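Local coordinates for protein pyroglutatmate porin OpdO (Pseudomonas aeruginosa, PDB 3SZV) that forms a beta-barrel channel of the bacterial outer membrane that probably lets carboxylates such as pyroglutamate pass, at residues D104-L109 and R140-L145; N376-S381 and D386-R391; G303-V308 and R334-D339; G325-S330 and V361-P366; V308-W313 and G349-R354. All coordinates share one frame; numbering follows the deposited sequence.

Interaction 1: D104-L109 and R140-L145; sequences DDYAKL and RLLPEL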
# COMPACT_ATOMS: atom_id res chain seq x y z
N ASP A 104 10.88 15.75 -0.08
CA ASP A 104 10.47 15.80 1.33
C ASP A 104 10.64 17.19 1.94
O ASP A 104 10.69 17.36 3.16
CB ASP A 104 11.18 14.73 2.15
CG ASP A 104 10.77 13.33 1.75
OD1 ASP A 104 9.57 13.11 1.55
OD2 ASP A 104 11.66 12.46 1.60
N ASP A 105 10.73 18.19 1.06
CA ASP A 105 10.77 19.59 1.46
C ASP A 105 9.66 20.34 0.75
O ASP A 105 9.87 21.03 -0.24
CB ASP A 105 12.14 20.19 1.16
CG ASP A 105 13.02 20.26 2.39
OD1 ASP A 105 13.07 21.33 3.04
OD2 ASP A 105 13.68 19.24 2.72
N TYR A 106 8.44 20.18 1.26
CA TYR A 106 7.29 20.74 0.59
C TYR A 106 6.10 20.81 1.52
O TYR A 106 6.10 20.26 2.62
CB TYR A 106 6.93 19.91 -0.65
CG TYR A 106 6.34 18.52 -0.41
CD1 TYR A 106 4.98 18.35 -0.20
CD2 TYR A 106 7.14 17.39 -0.46
CE1 TYR A 106 4.44 17.08 -0.01
CE2 TYR A 106 6.61 16.12 -0.28
CZ TYR A 106 5.26 15.97 -0.05
OH TYR A 106 4.72 14.71 0.13
N ALA A 107 5.08 21.51 1.05
CA ALA A 107 3.81 21.57 1.73
C ALA A 107 2.74 21.34 0.68
O ALA A 107 2.86 21.81 -0.45
CB ALA A 107 3.63 22.92 2.38
N LYS A 108 1.71 20.59 1.04
CA LYS A 108 0.60 20.37 0.13
C LYS A 108 -0.70 20.21 0.88
O LYS A 108 -0.76 19.53 1.91
CB LYS A 108 0.84 19.16 -0.77
CG LYS A 108 -0.28 19.00 -1.81
CD LYS A 108 0.11 18.09 -2.95
CE LYS A 108 -0.73 18.40 -4.19
NZ LYS A 108 -0.31 19.66 -4.87
N LEU A 109 -1.74 20.84 0.36
CA LEU A 109 -3.09 20.65 0.87
C LEU A 109 -3.92 20.01 -0.22
O LEU A 109 -3.97 20.50 -1.35
CB LEU A 109 -3.69 22.00 1.28
CG LEU A 109 -5.14 21.99 1.80
CD1 LEU A 109 -5.27 21.15 3.05
CD2 LEU A 109 -5.60 23.42 2.07
N ARG A 140 7.35 6.05 3.57
CA ARG A 140 8.36 7.08 3.76
C ARG A 140 7.86 8.16 4.71
O ARG A 140 7.14 7.87 5.67
CB ARG A 140 8.77 7.67 2.41
CG ARG A 140 9.53 6.70 1.52
CD ARG A 140 10.16 7.43 0.34
N LEU A 141 8.24 9.41 4.45
CA LEU A 141 7.86 10.49 5.35
C LEU A 141 6.39 10.90 5.19
O LEU A 141 5.67 11.08 6.18
CB LEU A 141 8.75 11.71 5.12
CG LEU A 141 8.51 12.85 6.11
CD1 LEU A 141 9.07 12.51 7.49
CD2 LEU A 141 9.10 14.16 5.60
N LEU A 142 5.98 11.09 3.94
CA LEU A 142 4.64 11.57 3.62
C LEU A 142 4.02 10.66 2.57
O LEU A 142 4.73 10.08 1.75
CB LEU A 142 4.69 13.02 3.11
CG LEU A 142 5.29 14.03 4.08
CD1 LEU A 142 5.55 15.36 3.40
CD2 LEU A 142 4.39 14.23 5.31
N PRO A 143 2.70 10.49 2.61
CA PRO A 143 2.07 9.49 1.73
C PRO A 143 2.07 9.86 0.25
O PRO A 143 2.02 11.05 -0.12
CB PRO A 143 0.63 9.42 2.25
CG PRO A 143 0.42 10.75 2.96
CD PRO A 143 1.75 11.09 3.56
N GLU A 144 2.10 8.84 -0.60
CA GLU A 144 1.71 9.00 -1.99
C GLU A 144 0.21 9.34 -2.07
O GLU A 144 -0.59 8.83 -1.28
CB GLU A 144 1.99 7.70 -2.76
CG GLU A 144 1.65 7.75 -4.25
CD GLU A 144 1.88 6.42 -4.95
OE1 GLU A 144 1.86 5.38 -4.28
OE2 GLU A 144 2.09 6.42 -6.18
N LEU A 145 -0.18 10.20 -3.01
CA LEU A 145 -1.59 10.48 -3.27
C LEU A 145 -1.86 10.28 -4.75
O LEU A 145 -0.97 10.48 -5.59
CB LEU A 145 -1.96 11.93 -2.90
CG LEU A 145 -1.79 12.32 -1.44
CD1 LEU A 145 -2.03 13.81 -1.27
CD2 LEU A 145 -2.74 11.51 -0.57
O HOH W 1 7.87 11.01 1.71
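Asp104 and Tyr106, where a loop runs into barrel strand 106-117, meet Leu141 and Leu142 of the loop that precedes strand 145-147. The polar part of the contact is carried by one water. It is hydrogen-bonded to Asp104 OD1 at 2.7 Å, probably as donor, and accepts from Leu142 N at 2.9 Å, so the carboxylate holds the loop backbone indirectly.

The rest is van der Waals packing. Leu142 points its CD1 methyl at the phenol end of Tyr106 from the opposite direction, an apolar approach 3.5 Å from CZ, and its CB lies 3.4 Å from Tyr106 OH. The Tyr106 ring is aimed by a chi1 of 71°, which places CG between the backbone N and the carbonyl carbon. Beside this pair the Asp104 side chain passes Leu141, with OD1 3.9 Å from Leu141 CB.

Leu142 also packs on Leu55 of strand 49-59, joining the loop to a second part of the barrel wall. No direct hydrogen bond links the two segments: the loop is held by packing and a water bridge, the CZ end of the tyrosine ring lying on the Leu142 methyl while its hydroxyl bonds to Asn172 O and Lys170 NZ.

Interaction 2: N376-S381 and D386-R391; sequences NATVRS and DLDENR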
# COMPACT_ATOMS: atom_id res chain seq x y z
N ASN A 376 15.46 -2.78 9.30
CA ASN A 376 16.77 -3.05 8.76
C ASN A 376 16.65 -4.06 7.62
O ASN A 376 15.95 -5.07 7.75
CB ASN A 376 17.66 -3.59 9.89
CG ASN A 376 18.96 -4.18 9.40
OD1 ASN A 376 19.15 -5.39 9.45
ND2 ASN A 376 19.87 -3.33 8.94
N ALA A 377 17.30 -3.78 6.50
CA ALA A 377 17.24 -4.68 5.35
C ALA A 377 18.61 -4.88 4.74
O ALA A 377 19.46 -3.97 4.74
CB ALA A 377 16.29 -4.15 4.31
N THR A 378 18.81 -6.07 4.20
CA THR A 378 20.03 -6.42 3.48
C THR A 378 19.61 -7.08 2.18
O THR A 378 18.78 -8.00 2.21
CB THR A 378 20.86 -7.44 4.29
OG1 THR A 378 21.24 -6.85 5.53
CG2 THR A 378 22.12 -7.86 3.53
N VAL A 379 20.17 -6.64 1.05
CA VAL A 379 19.88 -7.26 -0.23
C VAL A 379 21.19 -7.68 -0.87
O VAL A 379 22.13 -6.88 -0.90
CB VAL A 379 19.18 -6.27 -1.20
CG1 VAL A 379 19.05 -6.88 -2.59
CG2 VAL A 379 17.82 -5.83 -0.66
N ARG A 380 21.25 -8.91 -1.37
CA ARG A 380 22.40 -9.38 -2.15
C ARG A 380 21.89 -9.97 -3.45
O ARG A 380 20.94 -10.74 -3.47
CB ARG A 380 23.21 -10.45 -1.40
CG ARG A 380 23.79 -9.97 -0.07
CD ARG A 380 24.77 -8.82 -0.27
NE ARG A 380 25.34 -8.38 1.00
CZ ARG A 380 25.05 -7.25 1.63
NH1 ARG A 380 24.17 -6.39 1.13
NH2 ARG A 380 25.64 -6.97 2.78
N SER A 381 22.53 -9.60 -4.55
CA SER A 381 22.05 -9.99 -5.87
C SER A 381 23.20 -10.13 -6.85
O SER A 381 24.22 -9.48 -6.70
CB SER A 381 21.08 -8.91 -6.38
OG SER A 381 20.61 -9.18 -7.69
N ASP A 386 24.16 -4.65 -4.44
CA ASP A 386 24.09 -5.11 -3.05
C ASP A 386 23.93 -3.90 -2.16
O ASP A 386 24.65 -2.91 -2.33
CB ASP A 386 25.38 -5.84 -2.66
CG ASP A 386 25.51 -7.20 -3.30
OD1 ASP A 386 26.52 -7.88 -3.02
OD2 ASP A 386 24.61 -7.58 -4.07
N LEU A 387 23.03 -3.99 -1.18
CA LEU A 387 22.66 -2.84 -0.39
C LEU A 387 22.31 -3.24 1.04
O LEU A 387 21.80 -4.33 1.27
CB LEU A 387 21.44 -2.16 -1.03
CG LEU A 387 20.62 -1.18 -0.19
CD1 LEU A 387 21.40 0.10 0.03
CD2 LEU A 387 19.30 -0.89 -0.87
N ASP A 388 22.61 -2.35 1.98
CA ASP A 388 22.07 -2.47 3.33
C ASP A 388 21.34 -1.18 3.63
O ASP A 388 21.83 -0.09 3.31
CB ASP A 388 23.16 -2.71 4.37
CG ASP A 388 23.62 -4.16 4.41
OD1 ASP A 388 24.35 -4.54 3.49
OD2 ASP A 388 23.22 -4.91 5.34
N GLU A 389 20.16 -1.29 4.23
CA GLU A 389 19.32 -0.13 4.47
C GLU A 389 18.82 -0.15 5.91
O GLU A 389 18.39 -1.19 6.41
CB GLU A 389 18.14 -0.15 3.50
CG GLU A 389 17.16 1.00 3.66
CD GLU A 389 16.02 0.89 2.67
OE1 GLU A 389 16.25 1.15 1.47
OE2 GLU A 389 14.91 0.50 3.08
N ASN A 390 18.89 1.00 6.56
CA ASN A 390 18.27 1.16 7.86
C ASN A 390 17.28 2.31 7.80
O ASN A 390 17.58 3.35 7.22
CB ASN A 390 19.32 1.39 8.94
CG ASN A 390 20.10 0.14 9.27
OD1 ASN A 390 19.68 -0.67 10.10
ND2 ASN A 390 21.25 -0.03 8.62
N ARG A 391 16.10 2.09 8.38
CA ARG A 391 15.12 3.16 8.57
C ARG A 391 14.83 3.28 10.05
O ARG A 391 14.72 2.28 10.76
CB ARG A 391 13.83 2.87 7.81
CG ARG A 391 14.00 2.63 6.33
CD ARG A 391 12.68 2.42 5.61
NE ARG A 391 12.91 1.97 4.24
CZ ARG A 391 12.02 2.07 3.25
NH1 ARG A 391 10.83 2.61 3.46
NH2 ARG A 391 12.34 1.62 2.04
O HOH W 2 22.16 -4.16 7.60
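Arg380 reaches across to Asp388 obliquely, the guanidinium and carboxylate planes 64° apart, and grips it end-on with two nitrogens on a single oxygen. NH2 meets Asp388 OD1 at 2.8 Å on the syn lone pair, whereas NH1, 3.0 Å from that oxygen, comes from above the carboxylate plane. The chain bends at chi2 (-62°) to fold the group back, and NH1 also donates to Val379 O of its own strand. Thr378 CG2 lies over one guanidinium face, toward its rim.

Thr378 and Asp388 lie side by side and point the same way, OG1 donating to Asp388 OD2 at 2.8 Å. These residues sit on an antiparallel beta hairpin of the barrel, strands 371-381 and 387-399, in which Ala377 pairs with Glu389 and Val379 with Leu387 as hydrogen-bonded pairs.

Further along the face that carries Thr378 and Asp388, Asn376 and Asn390 also run side by side, amide planes 26° apart. Asn376 ND2 donates to Asn390 OD1 at 2.9 Å from above the carbonyl plane, and a water links that ND2 to Asp388 OD2. Asn390 OD1 additionally accepts from Trp374 NE1. Near the turn, Asp386 crosses Arg380 at about a right angle, and its OD2 receives Ser381 N at 2.9 Å.

Interaction 3: G303-V308 and R334-D339; sequences GDFGNV and RYVSGD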
# COMPACT_ATOMS: atom_id res chain seq x y z
N GLY A 303 12.81 -4.93 -2.16
CA GLY A 303 12.48 -5.55 -3.43
C GLY A 303 11.08 -6.09 -3.59
O GLY A 303 10.38 -6.40 -2.61
N ASP A 304 10.65 -6.19 -4.84
CA ASP A 304 9.34 -6.75 -5.15
C ASP A 304 9.39 -8.20 -5.62
O ASP A 304 8.35 -8.87 -5.71
CB ASP A 304 8.57 -5.87 -6.15
CG ASP A 304 9.26 -5.73 -7.48
OD1 ASP A 304 10.23 -6.49 -7.76
OD2 ASP A 304 8.82 -4.87 -8.28
N PHE A 305 10.59 -8.70 -5.90
CA PHE A 305 10.78 -10.05 -6.43
C PHE A 305 9.91 -10.26 -7.66
O PHE A 305 9.41 -11.35 -7.94
CB PHE A 305 10.62 -11.09 -5.32
CG PHE A 305 11.74 -11.03 -4.32
CD1 PHE A 305 12.86 -11.85 -4.46
CD2 PHE A 305 11.74 -10.08 -3.31
CE1 PHE A 305 13.93 -11.76 -3.58
CE2 PHE A 305 12.80 -9.98 -2.43
CZ PHE A 305 13.90 -10.82 -2.56
N GLY A 306 9.79 -9.18 -8.43
CA GLY A 306 8.93 -9.16 -9.61
C GLY A 306 9.70 -9.07 -10.91
O GLY A 306 9.14 -8.69 -11.94
N ASN A 307 10.98 -9.42 -10.86
CA ASN A 307 11.82 -9.43 -12.06
C ASN A 307 11.40 -10.49 -13.07
O ASN A 307 10.72 -11.47 -12.73
CB ASN A 307 13.29 -9.59 -11.68
CG ASN A 307 13.81 -8.41 -10.89
OD1 ASN A 307 14.09 -7.36 -11.47
ND2 ASN A 307 13.95 -8.58 -9.58
N VAL A 308 11.82 -10.31 -14.31
CA VAL A 308 11.52 -11.27 -15.37
C VAL A 308 11.88 -12.70 -14.94
O VAL A 308 13.02 -12.98 -14.53
CB VAL A 308 12.28 -10.91 -16.67
CG1 VAL A 308 12.07 -11.98 -17.73
CG2 VAL A 308 11.83 -9.54 -17.17
N ARG A 334 11.98 -11.43 8.25
CA ARG A 334 11.59 -12.20 7.08
C ARG A 334 12.75 -12.30 6.11
O ARG A 334 13.67 -11.50 6.14
CB ARG A 334 10.35 -11.59 6.40
CG ARG A 334 10.54 -10.15 5.98
CD ARG A 334 9.26 -9.54 5.44
NE ARG A 334 9.45 -8.11 5.26
CZ ARG A 334 8.48 -7.23 5.11
NH1 ARG A 334 7.22 -7.64 5.04
NH2 ARG A 334 8.75 -5.94 4.99
N TYR A 335 12.69 -13.32 5.27
CA TYR A 335 13.74 -13.61 4.31
C TYR A 335 13.07 -14.06 3.03
O TYR A 335 12.15 -14.90 3.07
CB TYR A 335 14.65 -14.70 4.86
CG TYR A 335 15.74 -15.15 3.91
CD1 TYR A 335 15.57 -16.29 3.12
CD2 TYR A 335 16.93 -14.46 3.82
CE1 TYR A 335 16.59 -16.72 2.26
CE2 TYR A 335 17.95 -14.88 2.96
CZ TYR A 335 17.76 -16.00 2.19
OH TYR A 335 18.78 -16.41 1.34
N VAL A 336 13.51 -13.50 1.91
CA VAL A 336 13.00 -13.89 0.61
C VAL A 336 14.18 -14.22 -0.29
O VAL A 336 15.15 -13.47 -0.35
CB VAL A 336 12.16 -12.77 -0.02
CG1 VAL A 336 11.61 -13.21 -1.37
CG2 VAL A 336 11.03 -12.34 0.91
N SER A 337 14.09 -15.37 -0.96
CA SER A 337 15.15 -15.81 -1.87
C SER A 337 14.57 -16.00 -3.26
O SER A 337 13.57 -16.70 -3.44
CB SER A 337 15.75 -17.12 -1.35
OG SER A 337 16.78 -17.61 -2.20
N GLY A 338 15.19 -15.35 -4.24
CA GLY A 338 14.73 -15.43 -5.61
C GLY A 338 15.78 -16.03 -6.53
O GLY A 338 16.98 -15.82 -6.36
N ASP A 339 15.31 -16.80 -7.50
CA ASP A 339 16.19 -17.31 -8.55
C ASP A 339 15.45 -17.36 -9.89
O ASP A 339 14.33 -16.85 -10.02
CB ASP A 339 16.83 -18.66 -8.15
CG ASP A 339 15.85 -19.82 -8.19
OD1 ASP A 339 14.64 -19.61 -8.37
OD2 ASP A 339 16.31 -20.97 -8.02
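Phe305 holds its CG anti to the carbonyl carbon (chi1 -69°), which swings the ring toward strand 329-343, and Val336 answers with CG1 anti to its own backbone N (chi1 -179°). The two side chains slide past each other in opposite directions, and the valine methyl ends up squarely over the ring: CG1 stands 3.3 Å from the ring centroid and only 4° off the normal. This is a textbook CH-pi contact, and since all six ring carbons are nearly equally far from CG1, the methyl is centred rather than shifted to one side. Next along the strand, Gly338 brings bare backbone to the ring, its N 3.9 Å from Phe305 CE1.

On the loop side, Asp304 OD1 accepts from Gly306 N at 2.8 Å, an Asx turn that straddles Phe305. That bond is local, while Arg184, salt-bridged to Asp304, and Gln278, bonded to the loop backbone, tie the loop to other parts of the barrel. Phe305 also rests against Glu353 of strand 346-361. The contact therefore joins a loop preceding strand 311-320 to the barrel wall. No hydrogen bond crosses between the segments; the contact is CH-pi and van der Waals packing, so on this side the fit depends on shape.

Interaction 4: G325-S330 and V361-P366; sequences GLPGLS and VVQSGP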
# COMPACT_ATOMS: atom_id res chain seq x y z
N GLY A 325 3.76 -9.45 28.46
CA GLY A 325 3.64 -8.34 29.38
C GLY A 325 4.35 -7.08 28.91
O GLY A 325 4.60 -6.17 29.70
N LEU A 326 4.66 -7.04 27.61
CA LEU A 326 5.30 -5.87 27.00
C LEU A 326 4.48 -5.37 25.79
O LEU A 326 4.93 -5.40 24.66
CB LEU A 326 6.74 -6.21 26.59
CG LEU A 326 7.67 -6.77 27.68
CD1 LEU A 326 9.01 -7.18 27.10
CD2 LEU A 326 7.86 -5.75 28.79
N PRO A 327 3.27 -4.88 26.04
CA PRO A 327 2.32 -4.62 24.94
C PRO A 327 2.74 -3.70 23.76
O PRO A 327 2.26 -3.91 22.65
CB PRO A 327 1.09 -4.05 25.67
CG PRO A 327 1.56 -3.68 27.04
CD PRO A 327 2.67 -4.63 27.36
N GLY A 328 3.62 -2.73 23.95
CA GLY A 328 3.95 -1.86 22.83
C GLY A 328 4.99 -2.43 21.89
O GLY A 328 5.25 -1.87 20.83
N LEU A 329 5.57 -3.56 22.26
CA LEU A 329 6.77 -4.07 21.60
C LEU A 329 6.44 -5.06 20.49
O LEU A 329 5.59 -5.93 20.65
CB LEU A 329 7.67 -4.73 22.64
CG LEU A 329 9.08 -5.14 22.23
CD1 LEU A 329 9.86 -3.95 21.73
CD2 LEU A 329 9.77 -5.78 23.43
N SER A 330 7.17 -4.96 19.38
CA SER A 330 6.94 -5.82 18.23
C SER A 330 8.26 -6.25 17.60
O SER A 330 9.23 -5.50 17.60
CB SER A 330 6.08 -5.10 17.18
OG SER A 330 6.70 -3.89 16.77
N VAL A 361 5.72 1.06 20.89
CA VAL A 361 4.76 2.15 21.00
C VAL A 361 4.47 2.36 22.48
O VAL A 361 4.12 1.42 23.20
CB VAL A 361 3.46 1.84 20.25
CG1 VAL A 361 2.45 2.95 20.45
CG2 VAL A 361 3.74 1.65 18.76
N VAL A 362 4.64 3.60 22.95
CA VAL A 362 4.42 3.91 24.36
C VAL A 362 2.96 3.70 24.74
O VAL A 362 2.05 4.17 24.04
CB VAL A 362 4.88 5.33 24.71
CG1 VAL A 362 4.58 5.66 26.17
CG2 VAL A 362 6.36 5.50 24.41
N GLN A 363 2.74 3.00 25.85
CA GLN A 363 1.40 2.57 26.24
C GLN A 363 0.71 3.54 27.19
O GLN A 363 -0.51 3.65 27.18
CB GLN A 363 1.45 1.20 26.90
CG GLN A 363 2.02 0.12 26.00
CD GLN A 363 1.15 -0.14 24.78
OE1 GLN A 363 0.07 -0.71 24.88
NE2 GLN A 363 1.62 0.30 23.61
N SER A 364 1.50 4.22 28.02
CA SER A 364 0.94 5.09 29.05
C SER A 364 1.80 6.31 29.33
O SER A 364 2.90 6.45 28.80
CB SER A 364 0.73 4.29 30.34
OG SER A 364 1.97 3.84 30.86
N GLY A 365 1.30 7.19 30.19
CA GLY A 365 2.02 8.40 30.55
C GLY A 365 1.84 9.50 29.52
O GLY A 365 0.99 9.39 28.63
N PRO A 366 2.64 10.56 29.64
CA PRO A 366 2.55 11.74 28.77
C PRO A 366 2.84 11.41 27.31
O PRO A 366 2.29 12.05 26.41
CB PRO A 366 3.65 12.66 29.31
CG PRO A 366 3.91 12.18 30.70
CD PRO A 366 3.70 10.70 30.65
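A type I beta turn from Leu326 to Leu329, closed by Leu329 N on Leu326 O at 3.1 Å, brings Gly328 beside Val361, where strand 346-361 ends. The backbones meet through Val361 N, which donates to Gly328 O at 3.0 Å from above the carbonyl plane, and through a CA-H...O contact of Gly328 CA with Val361 O at 3.3 Å. Between them these two contacts join the start of strand 329-343 to the end of its neighbour in the barrel.

The chief side chain is that of Gln363, which doubles back on its own segment. A bend at chi2 (-64°) turns the amide so that NE2 donates to Val361 O at 2.8 Å in a nearly straight bond (169° at the hydrogen), with the acceptor in the amide plane. The same nitrogen passes 3.3 Å from Gly328 CA, an approach helped by the glycine having no side chain. On its other side the amide puts OE1 3.6 Å from Pro327 CB.

Val361 O is thus approached by an amide N-H and by a CA-H at once, and the folded Gln363 amide lies against Pro327 and Gly328. One conventional hydrogen bond links the segments, so the join depends on backbone closeness, with Gln363 packed alongside and its NE2 satisfied by Val361 O.

Interaction 5: V308-W313 and G349-R354; sequences VDERSW and GKEWER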
# COMPACT_ATOMS: atom_id res chain seq x y z
N VAL A 308 11.82 -10.31 -14.31
CA VAL A 308 11.52 -11.27 -15.37
C VAL A 308 11.88 -12.70 -14.94
O VAL A 308 13.02 -12.98 -14.53
CB VAL A 308 12.28 -10.91 -16.67
CG1 VAL A 308 12.07 -11.98 -17.73
CG2 VAL A 308 11.83 -9.54 -17.17
N ASP A 309 10.89 -13.60 -15.03
CA ASP A 309 11.06 -15.03 -14.75
C ASP A 309 11.32 -15.39 -13.27
O ASP A 309 11.57 -16.56 -12.95
CB ASP A 309 12.14 -15.65 -15.65
CG ASP A 309 11.70 -15.75 -17.10
OD1 ASP A 309 10.48 -15.82 -17.34
OD2 ASP A 309 12.57 -15.78 -17.99
N GLU A 310 11.25 -14.41 -12.38
CA GLU A 310 11.69 -14.65 -11.01
C GLU A 310 10.82 -15.62 -10.23
O GLU A 310 9.59 -15.46 -10.15
CB GLU A 310 11.80 -13.33 -10.23
CG GLU A 310 12.53 -13.51 -8.91
CD GLU A 310 13.11 -12.21 -8.38
OE1 GLU A 310 12.71 -11.14 -8.88
OE2 GLU A 310 13.99 -12.29 -7.49
N ARG A 311 11.46 -16.62 -9.62
CA ARG A 311 10.80 -17.55 -8.70
C ARG A 311 11.35 -17.25 -7.32
O ARG A 311 12.56 -17.12 -7.15
CB ARG A 311 11.11 -18.99 -9.09
CG ARG A 311 10.68 -20.03 -8.06
CD ARG A 311 11.07 -21.43 -8.52
NE ARG A 311 12.51 -21.53 -8.76
CZ ARG A 311 13.05 -22.35 -9.66
NH1 ARG A 311 12.29 -23.14 -10.40
NH2 ARG A 311 14.37 -22.38 -9.82
N SER A 312 10.47 -17.12 -6.32
CA SER A 312 10.95 -16.75 -5.01
C SER A 312 10.13 -17.39 -3.90
O SER A 312 8.96 -17.70 -4.08
CB SER A 312 10.98 -15.23 -4.85
OG SER A 312 9.68 -14.66 -4.95
N TRP A 313 10.78 -17.59 -2.76
CA TRP A 313 10.07 -18.07 -1.58
C TRP A 313 10.39 -17.16 -0.40
O TRP A 313 11.45 -16.53 -0.35
CB TRP A 313 10.43 -19.53 -1.27
CG TRP A 313 11.86 -19.80 -0.97
CD1 TRP A 313 12.81 -20.27 -1.85
CD2 TRP A 313 12.52 -19.66 0.29
NE1 TRP A 313 14.02 -20.42 -1.20
CE2 TRP A 313 13.87 -20.05 0.11
CE3 TRP A 313 12.11 -19.24 1.56
CZ2 TRP A 313 14.80 -20.03 1.15
CZ3 TRP A 313 13.03 -19.22 2.59
CH2 TRP A 313 14.36 -19.61 2.38
N GLY A 349 19.99 -15.48 -12.81
CA GLY A 349 19.89 -14.38 -11.87
C GLY A 349 19.34 -14.83 -10.53
O GLY A 349 18.36 -15.58 -10.48
N LYS A 350 19.98 -14.38 -9.46
CA LYS A 350 19.56 -14.74 -8.11
C LYS A 350 19.73 -13.57 -7.17
O LYS A 350 20.64 -12.76 -7.32
CB LYS A 350 20.35 -15.95 -7.59
CG LYS A 350 21.82 -15.68 -7.40
CD LYS A 350 22.56 -16.95 -7.00
CE LYS A 350 24.04 -16.69 -6.80
NZ LYS A 350 24.74 -17.92 -6.34
N GLU A 351 18.85 -13.49 -6.18
CA GLU A 351 18.93 -12.43 -5.18
C GLU A 351 18.29 -12.91 -3.90
O GLU A 351 17.43 -13.78 -3.90
CB GLU A 351 18.20 -11.17 -5.67
CG GLU A 351 16.73 -11.39 -6.01
CD GLU A 351 15.97 -10.10 -6.19
OE1 GLU A 351 16.49 -9.03 -5.79
OE2 GLU A 351 14.84 -10.14 -6.73
N TRP A 352 18.71 -12.33 -2.79
CA TRP A 352 17.98 -12.55 -1.55
C TRP A 352 17.89 -11.26 -0.76
O TRP A 352 18.70 -10.34 -0.95
CB TRP A 352 18.59 -13.68 -0.71
CG TRP A 352 20.00 -13.47 -0.23
CD1 TRP A 352 21.14 -13.95 -0.82
CD2 TRP A 352 20.43 -12.77 0.95
NE1 TRP A 352 22.25 -13.59 -0.09
CE2 TRP A 352 21.84 -12.86 1.00
CE3 TRP A 352 19.76 -12.07 1.96
CZ2 TRP A 352 22.59 -12.28 2.02
CZ3 TRP A 352 20.52 -11.50 2.97
CH2 TRP A 352 21.91 -11.61 3.00
N GLU A 353 16.88 -11.18 0.10
CA GLU A 353 16.69 -10.02 0.95
C GLU A 353 16.22 -10.46 2.32
O GLU A 353 15.35 -11.31 2.44
CB GLU A 353 15.67 -9.05 0.33
CG GLU A 353 15.37 -7.84 1.21
CD GLU A 353 14.44 -6.82 0.56
OE1 GLU A 353 14.27 -6.84 -0.68
OE2 GLU A 353 13.86 -6.00 1.31
N ARG A 354 16.84 -9.90 3.35
CA ARG A 354 16.40 -10.10 4.72
C ARG A 354 15.91 -8.77 5.28
O ARG A 354 16.52 -7.73 5.04
CB ARG A 354 17.55 -10.61 5.59
CG ARG A 354 17.13 -10.80 7.03
CD ARG A 354 18.30 -10.68 8.01
NE ARG A 354 19.18 -9.54 7.76
CZ ARG A 354 18.86 -8.25 7.94
NH1 ARG A 354 17.65 -7.89 8.35
NH2 ARG A 354 19.77 -7.32 7.69
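The carboxylates of Glu310 and Glu351 are nearly coplanar, their planes 23° apart, and they approach oxygen to oxygen instead of stacking face on face; the ring of Phe305, from the loop 303-308, packs against both side chains. In the beta-barrel wall strand 329-343 runs between strands 311-320 and 346-361, so this acid pair reaches across an intervening strand, at the level of Gly338.

Glu310 extends with CG anti to its backbone N (chi1 -168°), whereas Glu351 starts from a chi1 of 58°, CG between the backbone N and the carbonyl carbon; both chains then run straight and cross at about a right angle. The result is a separation of 2.4 Å between Glu310 OE2 and Glu351 OE2. Two acid oxygens so close suggest that one group probably holds a proton and donates it, although so short a distance leaves the details doubtful. The charge of each carboxylate would probably raise the other's affinity for a proton.

Glu310 OE1 lies 3.2 Å from Glu351 OE2, with both atoms acceptors and no bond between them. The rotation of the Glu310 carboxylate is helped into place by a separate partner, Asn307 ND2, from which Glu310 OE1 accepts a hydrogen bond.

Overall arrangement
From the N terminus, interaction 1 comes first, closing a loop of 30 residues between strand 106-117 and the segment before strand 145-147. In the last quarter of the chain interactions 3, 5 and 4 open and close in that order, each crossing the other two. Interaction 3 ties the loop before strand 311-320 to strand 329-343, interaction 5 ties that loop's end to strand 346-361, and interaction 4 ties the turn before strand 329-343 to the end of strand 346-361. Interactions 3 and 5 share Val308; the centres of interactions 3 and 4 are about 33 Å apart. Interaction 2 follows in series, closing the final hairpin, and joins interaction 5 by Arg380 O and Trp352 N.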